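PDB 2R3B: ADP-dependent (S)-NAD(P)H-hydrate dehydratase from Enterococcus faecalis, which probably catalyses the ADP-dependent dehydration of the S form of NAD(P)HX, a damaged hydrated form of NAD(P)H, restoring the normal cofactor. Local coordinates for residues His262-Asp267 with Pro286-Lys291; Gly234-Gly239 with Lys280-Leu285. All coordinates share one frame; numbering follows the deposited sequence.

Contact 1: residues His262-Asp267 with Pro286-Lys291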
ATOM      1  N   HIS B 262      -2.030  -0.552 -24.513  1.00 13.52           N
ATOM      2  CA  HIS B 262      -0.876  -0.223 -23.656  1.00 12.24           C
ATOM      3  C   HIS B 262      -0.228   1.125 -24.042  1.00 15.04           C
ATOM      4  O   HIS B 262       0.002   1.963 -23.201  1.00 15.00           O
ATOM      5  CB  HIS B 262       0.111  -1.378 -23.733  1.00 12.81           C
ATOM      6  CG  HIS B 262       1.416  -1.174 -23.037  1.00 13.90           C
ATOM      7  ND1 HIS B 262       2.591  -0.946 -23.731  1.00 16.46           N
ATOM      8  CD2 HIS B 262       1.765  -1.285 -21.728  1.00 17.95           C
ATOM      9  CE1 HIS B 262       3.595  -0.870 -22.874  1.00 19.09           C
ATOM     10  NE2 HIS B 262       3.123  -1.071 -21.653  1.00 16.16           N
ATOM     11  N   SER B 263       0.046   1.300 -25.331  1.00 15.21           N
ATOM     12  CA  SER B 263       0.663   2.538 -25.810  0.70 14.99           C
ATOM     13  C   SER B 263      -0.316   3.723 -25.885  1.00 14.49           C
ATOM     14  O   SER B 263       0.114   4.876 -25.770  1.00 16.56           O
ATOM     15  CB  SER B 263       1.340   2.291 -27.152  0.70 17.19           C
ATOM     16  OG  SER B 263       0.404   1.874 -28.113  0.70 20.80           O
ATOM     17  N   LEU B 264      -1.611   3.480 -26.097  1.00 14.41           N
ATOM     18  CA  LEU B 264      -2.604   4.558 -26.114  1.00 13.40           C
ATOM     19  C   LEU B 264      -2.687   5.197 -24.754  1.00 13.75           C
ATOM     20  O   LEU B 264      -2.643   6.414 -24.591  1.00 14.04           O
ATOM     21  CB  LEU B 264      -3.996   4.050 -26.511  1.00 15.36           C
ATOM     22  CG  LEU B 264      -5.158   5.046 -26.467  1.00 16.46           C
ATOM     23  CD1 LEU B 264      -4.953   6.099 -27.569  1.00 25.98           C
ATOM     24  CD2 LEU B 264      -6.463   4.343 -26.659  1.00 20.25           C
ATOM     25  N   ILE B 265      -2.783   4.354 -23.739  1.00 14.25           N
ATOM     26  CA  ILE B 265      -2.843   4.856 -22.367  1.00 11.84           C
ATOM     27  C   ILE B 265      -1.531   5.555 -22.005  1.00 13.96           C
ATOM     28  O   ILE B 265      -1.531   6.628 -21.402  1.00 15.77           O
ATOM     29  CB  ILE B 265      -3.169   3.723 -21.370  1.00 12.88           C
ATOM     30  CG1 ILE B 265      -4.583   3.193 -21.568  1.00 14.69           C
ATOM     31  CG2 ILE B 265      -3.036   4.254 -19.920  1.00 13.07           C
ATOM     32  CD1 ILE B 265      -4.813   1.805 -20.871  1.00 13.13           C
ATOM     33  N   GLY B 266      -0.407   4.951 -22.354  1.00 12.87           N
ATOM     34  CA  GLY B 266       0.882   5.514 -22.000  1.00 14.25           C
ATOM     35  C   GLY B 266       1.073   6.839 -22.714  1.00 13.28           C
ATOM     36  O   GLY B 266       1.624   7.757 -22.161  1.00 14.96           O
ATOM     37  N   ASP B 267       0.584   6.938 -23.957  1.00 12.58           N
ATOM     38  CA  ASP B 267       0.724   8.179 -24.715  1.00 15.99           C
ATOM     39  C   ASP B 267      -0.126   9.273 -24.098  1.00 15.66           C
ATOM     40  O   ASP B 267       0.315  10.417 -24.009  1.00 16.29           O
ATOM     41  CB  ASP B 267       0.312   7.957 -26.168  1.00 18.45           C
ATOM     42  CG  ASP B 267       1.376   7.257 -26.986  1.00 19.00           C
ATOM     43  OD1 ASP B 267       2.534   7.082 -26.521  1.00 18.27           O
ATOM     44  OD2 ASP B 267       1.069   6.888 -28.149  1.00 21.25           O
ATOM     45  N   PRO B 286      -9.452  -0.363 -16.667  1.00 14.09           N
ATOM     46  CA  PRO B 286     -10.920  -0.492 -16.630  1.00 14.34           C
ATOM     47  C   PRO B 286     -11.709   0.659 -17.276  1.00 15.71           C
ATOM     48  O   PRO B 286     -12.697   0.402 -17.969  1.00 18.15           O
ATOM     49  CB  PRO B 286     -11.219  -0.623 -15.140  1.00 15.78           C
ATOM     50  CG  PRO B 286      -9.917  -1.207 -14.551  1.00 13.93           C
ATOM     51  CD  PRO B 286      -8.844  -0.521 -15.332  1.00 14.02           C
ATOM     52  N   THR B 287     -11.267   1.898 -17.086  1.00 15.33           N
ATOM     53  CA  THR B 287     -11.949   3.055 -17.708  1.00 15.48           C
ATOM     54  C   THR B 287     -11.737   3.134 -19.205  1.00 18.67           C
ATOM     55  O   THR B 287     -12.672   3.381 -19.970  1.00 17.35           O
ATOM     56  CB  THR B 287     -11.607   4.361 -17.027  1.00 18.24           C
ATOM     57  OG1 THR B 287     -10.188   4.540 -17.003  1.00 21.13           O
ATOM     58  CG2 THR B 287     -12.108   4.338 -15.613  1.00 19.61           C
ATOM     59  N   TYR B 288     -10.518   2.860 -19.660  1.00 16.17           N
ATOM     60  CA  TYR B 288     -10.274   2.844 -21.094  1.00 16.90           C
ATOM     61  C   TYR B 288     -11.013   1.730 -21.819  1.00 18.19           C
ATOM     62  O   TYR B 288     -11.571   1.952 -22.894  1.00 16.74           O
ATOM     63  CB  TYR B 288      -8.772   2.721 -21.390  1.00 16.56           C
ATOM     64  CG  TYR B 288      -8.045   4.038 -21.428  1.00 16.21           C
ATOM     65  CD1 TYR B 288      -7.731   4.700 -20.252  1.00 16.18           C
ATOM     66  CD2 TYR B 288      -7.726   4.646 -22.644  1.00 15.89           C
ATOM     67  CE1 TYR B 288      -7.048   5.917 -20.272  1.00 16.52           C
ATOM     68  CE2 TYR B 288      -7.054   5.868 -22.677  1.00 17.92           C
ATOM     69  CZ  TYR B 288      -6.721   6.492 -21.480  1.00 18.83           C
ATOM     70  OH  TYR B 288      -6.048   7.711 -21.462  1.00 18.20           O
HETATM   71  N   MSE B 289     -11.012   0.522 -21.249  1.00 15.45           N
HETATM   72  CA  MSE B 289     -11.664  -0.594 -21.909  1.00 14.37           C
HETATM   73  C   MSE B 289     -13.173  -0.394 -22.014  1.00 15.19           C
HETATM   74  O   MSE B 289     -13.769  -0.776 -23.009  1.00 16.97           O
HETATM   75  CB  MSE B 289     -11.327  -1.914 -21.223  1.00 16.18           C
HETATM   76  CG  MSE B 289      -9.850  -2.257 -21.370  1.00 13.80           C
HETATM   77 SE   MSE B 289      -9.343  -3.880 -20.481  0.75 12.26          SE
HETATM   78  CE  MSE B 289     -10.296  -5.068 -21.544  1.00 17.92           C
ATOM     79  N   LYS B 290     -13.776   0.243 -21.009  1.00 15.38           N
ATOM     80  CA  LYS B 290     -15.195   0.536 -21.046  1.00 14.71           C
ATOM     81  C   LYS B 290     -15.540   1.432 -22.247  1.00 18.55           C
ATOM     82  O   LYS B 290     -16.564   1.249 -22.891  1.00 20.26           O
ATOM     83  CB  LYS B 290     -15.609   1.217 -19.734  1.00 16.86           C
ATOM     84  CG  LYS B 290     -17.128   1.407 -19.594  1.00 18.85           C
ATOM     85  CD  LYS B 290     -17.855   0.078 -19.415  1.00 19.81           C
ATOM     86  CE  LYS B 290     -19.358   0.292 -19.445  1.00 27.41           C
ATOM     87  NZ  LYS B 290     -20.009  -0.990 -19.124  1.00 26.08           N
ATOM     88  N   LYS B 291     -14.662   2.372 -22.545  1.00 17.95           N
ATOM     89  CA  LYS B 291     -14.908   3.356 -23.599  0.70 21.56           C
ATOM     90  C   LYS B 291     -14.964   2.670 -24.965  1.00 24.62           C
ATOM     91  O   LYS B 291     -15.777   3.035 -25.796  1.00 23.57           O
ATOM     92  CB  LYS B 291     -13.843   4.467 -23.560  0.70 25.09           C
ATOM     93  CG  LYS B 291     -13.668   5.218 -24.899  0.70 27.63           C
ATOM     94  CD  LYS B 291     -13.152   6.634 -24.713  0.70 38.22           C
ATOM     95  CE  LYS B 291     -12.595   7.240 -26.027  0.70 39.54           C
ATOM     96  NZ  LYS B 291     -13.112   6.601 -27.277  0.70 47.98           N
TER

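Contact 2: residues Gly234-Gly239 with Lys280-Leu285. With EDO (1,2-ethanediol), chain L.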
ATOM      1  N   GLY B 234       7.469  -3.084 -19.909  1.00 13.70           N
ATOM      2  CA  GLY B 234       7.330  -4.339 -20.595  1.00 16.22           C
ATOM      3  C   GLY B 234       6.608  -5.406 -19.803  1.00 15.40           C
ATOM      4  O   GLY B 234       5.850  -6.190 -20.361  1.00 14.81           O
ATOM      5  N   ASP B 235       6.855  -5.451 -18.498  1.00 16.09           N
ATOM      6  CA  ASP B 235       6.128  -6.348 -17.591  1.00 14.97           C
ATOM      7  C   ASP B 235       4.631  -6.046 -17.639  1.00 13.90           C
ATOM      8  O   ASP B 235       3.793  -6.946 -17.611  1.00 13.53           O
ATOM      9  CB  ASP B 235       6.607  -6.144 -16.157  1.00 15.06           C
ATOM     10  CG  ASP B 235       8.125  -6.330 -16.023  1.00 22.85           C
ATOM     11  OD1 ASP B 235       8.680  -7.224 -16.705  1.00 19.46           O
ATOM     12  OD2 ASP B 235       8.752  -5.557 -15.261  1.00 21.26           O
ATOM     13  N   THR B 236       4.304  -4.767 -17.654  1.00 12.80           N
ATOM     14  CA  THR B 236       2.915  -4.321 -17.768  1.00 12.19           C
ATOM     15  C   THR B 236       2.250  -4.784 -19.056  1.00 13.10           C
ATOM     16  O   THR B 236       1.128  -5.359 -19.033  1.00 12.03           O
ATOM     17  CB  THR B 236       2.825  -2.804 -17.554  1.00 15.77           C
ATOM     18  OG1 THR B 236       3.323  -2.522 -16.231  1.00 17.39           O
ATOM     19  CG2 THR B 236       1.376  -2.313 -17.655  1.00 14.27           C
ATOM     20  N   LEU B 237       2.924  -4.554 -20.181  1.00 12.20           N
ATOM     21  CA  LEU B 237       2.400  -5.002 -21.466  1.00 11.93           C
ATOM     22  C   LEU B 237       2.131  -6.502 -21.476  1.00 12.26           C
ATOM     23  O   LEU B 237       1.096  -6.943 -21.972  1.00 13.35           O
ATOM     24  CB  LEU B 237       3.383  -4.680 -22.583  1.00 12.54           C
ATOM     25  CG  LEU B 237       3.013  -5.233 -23.949  1.00 16.78           C
ATOM     26  CD1 LEU B 237       1.611  -4.745 -24.454  1.00 14.71           C
ATOM     27  CD2 LEU B 237       4.128  -4.916 -24.939  1.00 18.66           C
ATOM     28  N   ALA B 238       3.074  -7.281 -20.953  1.00 14.96           N
ATOM     29  CA  ALA B 238       2.956  -8.741 -20.955  1.00 14.19           C
ATOM     30  C   ALA B 238       1.712  -9.151 -20.201  1.00 12.93           C
ATOM     31  O   ALA B 238       0.983 -10.053 -20.637  1.00 14.52           O
ATOM     32  CB  ALA B 238       4.212  -9.393 -20.352  1.00 14.24           C
ATOM     33  N   GLY B 239       1.433  -8.488 -19.076  1.00 14.10           N
ATOM     34  CA  GLY B 239       0.238  -8.764 -18.317  1.00 13.31           C
ATOM     35  C   GLY B 239      -1.068  -8.429 -19.013  1.00 13.45           C
ATOM     36  O   GLY B 239      -2.057  -9.144 -18.868  1.00 13.59           O
ATOM     37  N   LYS B 280       0.510   3.033 -13.444  1.00 12.93           N
ATOM     38  CA  LYS B 280      -0.586   3.936 -13.868  1.00 13.85           C
ATOM     39  C   LYS B 280      -1.293   3.495 -15.145  1.00 13.00           C
ATOM     40  O   LYS B 280      -2.508   3.743 -15.312  1.00 14.39           O
ATOM     41  CB  LYS B 280      -0.104   5.374 -14.058  1.00 13.70           C
ATOM     42  CG  LYS B 280       0.115   6.084 -12.766  1.00 19.05           C
ATOM     43  CD  LYS B 280       0.483   7.546 -12.951  1.00 21.86           C
ATOM     44  CE  LYS B 280      -0.712   8.406 -13.412  1.00 23.92           C
ATOM     45  NZ  LYS B 280      -0.481   9.929 -13.336  1.00 22.00           N
ATOM     46  N   ILE B 281      -0.571   2.810 -16.043  1.00 12.74           N
ATOM     47  CA  ILE B 281      -1.197   2.260 -17.225  1.00 12.45           C
ATOM     48  C   ILE B 281      -2.162   1.176 -16.788  1.00 14.07           C
ATOM     49  O   ILE B 281      -3.317   1.163 -17.184  1.00 14.45           O
ATOM     50  CB  ILE B 281      -0.189   1.699 -18.232  1.00 11.93           C
ATOM     51  CG1 ILE B 281       0.699   2.843 -18.779  1.00 17.36           C
ATOM     52  CG2 ILE B 281      -0.917   0.936 -19.380  1.00 14.79           C
ATOM     53  CD1 ILE B 281       1.917   2.352 -19.617  1.00 16.43           C
ATOM     54  N   SER B 282      -1.706   0.276 -15.937  1.00 13.76           N
ATOM     55  CA  SER B 282      -2.603  -0.792 -15.448  1.00 13.94           C
ATOM     56  C   SER B 282      -3.874  -0.247 -14.775  1.00 15.01           C
ATOM     57  O   SER B 282      -4.992  -0.758 -14.990  1.00 15.90           O
ATOM     58  CB  SER B 282      -1.820  -1.707 -14.489  1.00 15.13           C
ATOM     59  OG  SER B 282      -0.743  -2.328 -15.225  1.00 15.89           O
ATOM     60  N   GLN B 283      -3.715   0.762 -13.920  1.00 13.54           N
ATOM     61  CA  GLN B 283      -4.841   1.285 -13.137  1.00 13.73           C
ATOM     62  C   GLN B 283      -5.878   1.960 -14.038  1.00 13.92           C
ATOM     63  O   GLN B 283      -7.039   2.015 -13.709  1.00 16.06           O
ATOM     64  CB  GLN B 283      -4.314   2.222 -12.048  1.00 15.66           C
ATOM     65  CG  GLN B 283      -3.606   1.437 -10.937  1.00 15.55           C
ATOM     66  CD  GLN B 283      -2.568   2.222 -10.131  1.00 24.71           C
ATOM     67  OE1 GLN B 283      -2.326   3.437 -10.346  1.00 21.51           O
ATOM     68  NE2 GLN B 283      -1.895   1.500  -9.211  1.00 22.25           N
ATOM     69  N   ALA B 284      -5.441   2.420 -15.202  1.00 15.56           N
ATOM     70  CA  ALA B 284      -6.326   3.051 -16.205  1.00 15.00           C
ATOM     71  C   ALA B 284      -7.087   2.072 -17.081  1.00 13.80           C
ATOM     72  O   ALA B 284      -8.032   2.470 -17.792  1.00 15.32           O
ATOM     73  CB  ALA B 284      -5.545   3.995 -17.073  1.00 16.59           C
ATOM     74  N   LEU B 285      -6.731   0.782 -17.040  1.00 13.59           N
ATOM     75  CA  LEU B 285      -7.355  -0.180 -17.945  1.00 12.87           C
ATOM     76  C   LEU B 285      -8.878  -0.245 -17.869  1.00 12.93           C
ATOM     77  O   LEU B 285      -9.528  -0.214 -18.921  1.00 14.86           O
ATOM     78  CB  LEU B 285      -6.769  -1.566 -17.778  1.00 14.01           C
ATOM     79  CG  LEU B 285      -5.354  -1.693 -18.349  1.00 14.58           C
ATOM     80  CD1 LEU B 285      -4.700  -2.965 -17.789  1.00 15.47           C
ATOM     81  CD2 LEU B 285      -5.304  -1.624 -19.923  1.00 16.44           C
TER
HETATM   82  C1  EDO L 296      12.037  -4.382 -12.176  1.00 40.77           C
HETATM   83  O1  EDO L 296      12.275  -5.775 -11.918  1.00 31.06           O
HETATM   84  C2  EDO L 296      10.841  -4.262 -13.113  1.00 38.78           C
HETATM   85  O2  EDO L 296      11.101  -4.925 -14.372  1.00 39.53           O
HETATM   86  O   HOH W   1       1.545  -2.700 -13.888  1.00 16.52           O

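Contact 1: residues His262-Asp267 with Pro286-Lys291
I265 lays its ethyl branch over the aromatic ring of Y288. This CH-pi contact carries most of the pairing. I265 CG1 lies 3.5 Å from the centroid of the Y288 ring, and the line between them is only 8° off the ring normal. The methylene is therefore centred over the face, at similar distances from all six carbons. CD1 runs on toward the root of the tyrosine, with I265 CD1 4.1 Å from Y288 CB. The two side chains pass each other in opposite directions. The first torsion of I265 explains the choice of branch: CG1 is anti to the carbonyl carbon (chi1 -67°), while CG2 takes the place anti to the backbone N and turns to A284 and I281.

A second apolar contact meets the ring at its edge. L264 CD2 is 4.2 Å from Y288 CD2 and lies near the ring plane. L264 and I265 thus hold two different aspects of one ring.

No hydrogen bond joins 262-267 to 286-291. The polar end of Y288 is used just beyond, where its OH bonds to D268 OD2. That bond ties the far end of the ring to helix 252-269, the helix that also supplies I265 and L264. L261 of this helix touches Y288 as well.

On the side of helix 278-292 facing away from 262-267, K290 NZ bonds to A270 O of the second subunit. The whole is helix-to-helix packing through one aromatic side chain, joining helices 252-269 and 278-292 in the C-terminal part of a ribokinase-like fold.

Contact 2: residues Gly234-Gly239 with Lys280-Leu285
T236 reaches from helix 233-247 to S282 on helix 278-292, and its branches do different work. CB is directed toward helix 278-292, where the CA atoms of T236 and S282 are 6.9 Å apart. From CB the methyl goes anti to the backbone N and the hydroxyl anti to the carbonyl carbon (chi1 -60°). The methyl makes the direct contact: T236 CG2 is 3.2 Å from S282 OG, a close approach without a hydrogen bond. The same methyl packs more loosely on I281, with T236 CG2 4.3 Å from I281 CG2.

The hydroxyl is bridged by water. The water donates to T236 OG1 at 2.9 Å, and it is hydrogen-bonded to S282 OG at 2.7 Å. T236 OG1 also bonds to G232 O, one turn back.

D235, the residue before T236, faces elsewhere. A 1,2-ethanediol, probably from the crystallisation liquor, donates from O2 to D235 OD2 at 2.6 Å. D235 is predicted to bind (6S)-NADPHX, and G234 to bind AMP.

With a water linking the hydroxyls of two buried residues beside a methyl contact, the chemistry implies a mixed polar and apolar join between the two helices, directly after the predicted binding residues G234 and D235.

How the contacts relate
From the N terminus, the chain first lays down the whole sheet and then enters three successive helices, 233-247, 252-269 and 278-292. Contact 2 closes the longer loop, from 234-239 to 280-285. Contact 1 closes the shorter one, from 262-267 to 286-291. Their segments alternate, so the loops cross. Both end on helix 278-292, which packs on each of the other two helices. The contacts also meet directly: I265 CD1 is 3.6 Å from L285 CD2, and H262 packs on L237. Together they tie the last three helices to one another, from the predicted nucleotide and substrate site to the subunit interface.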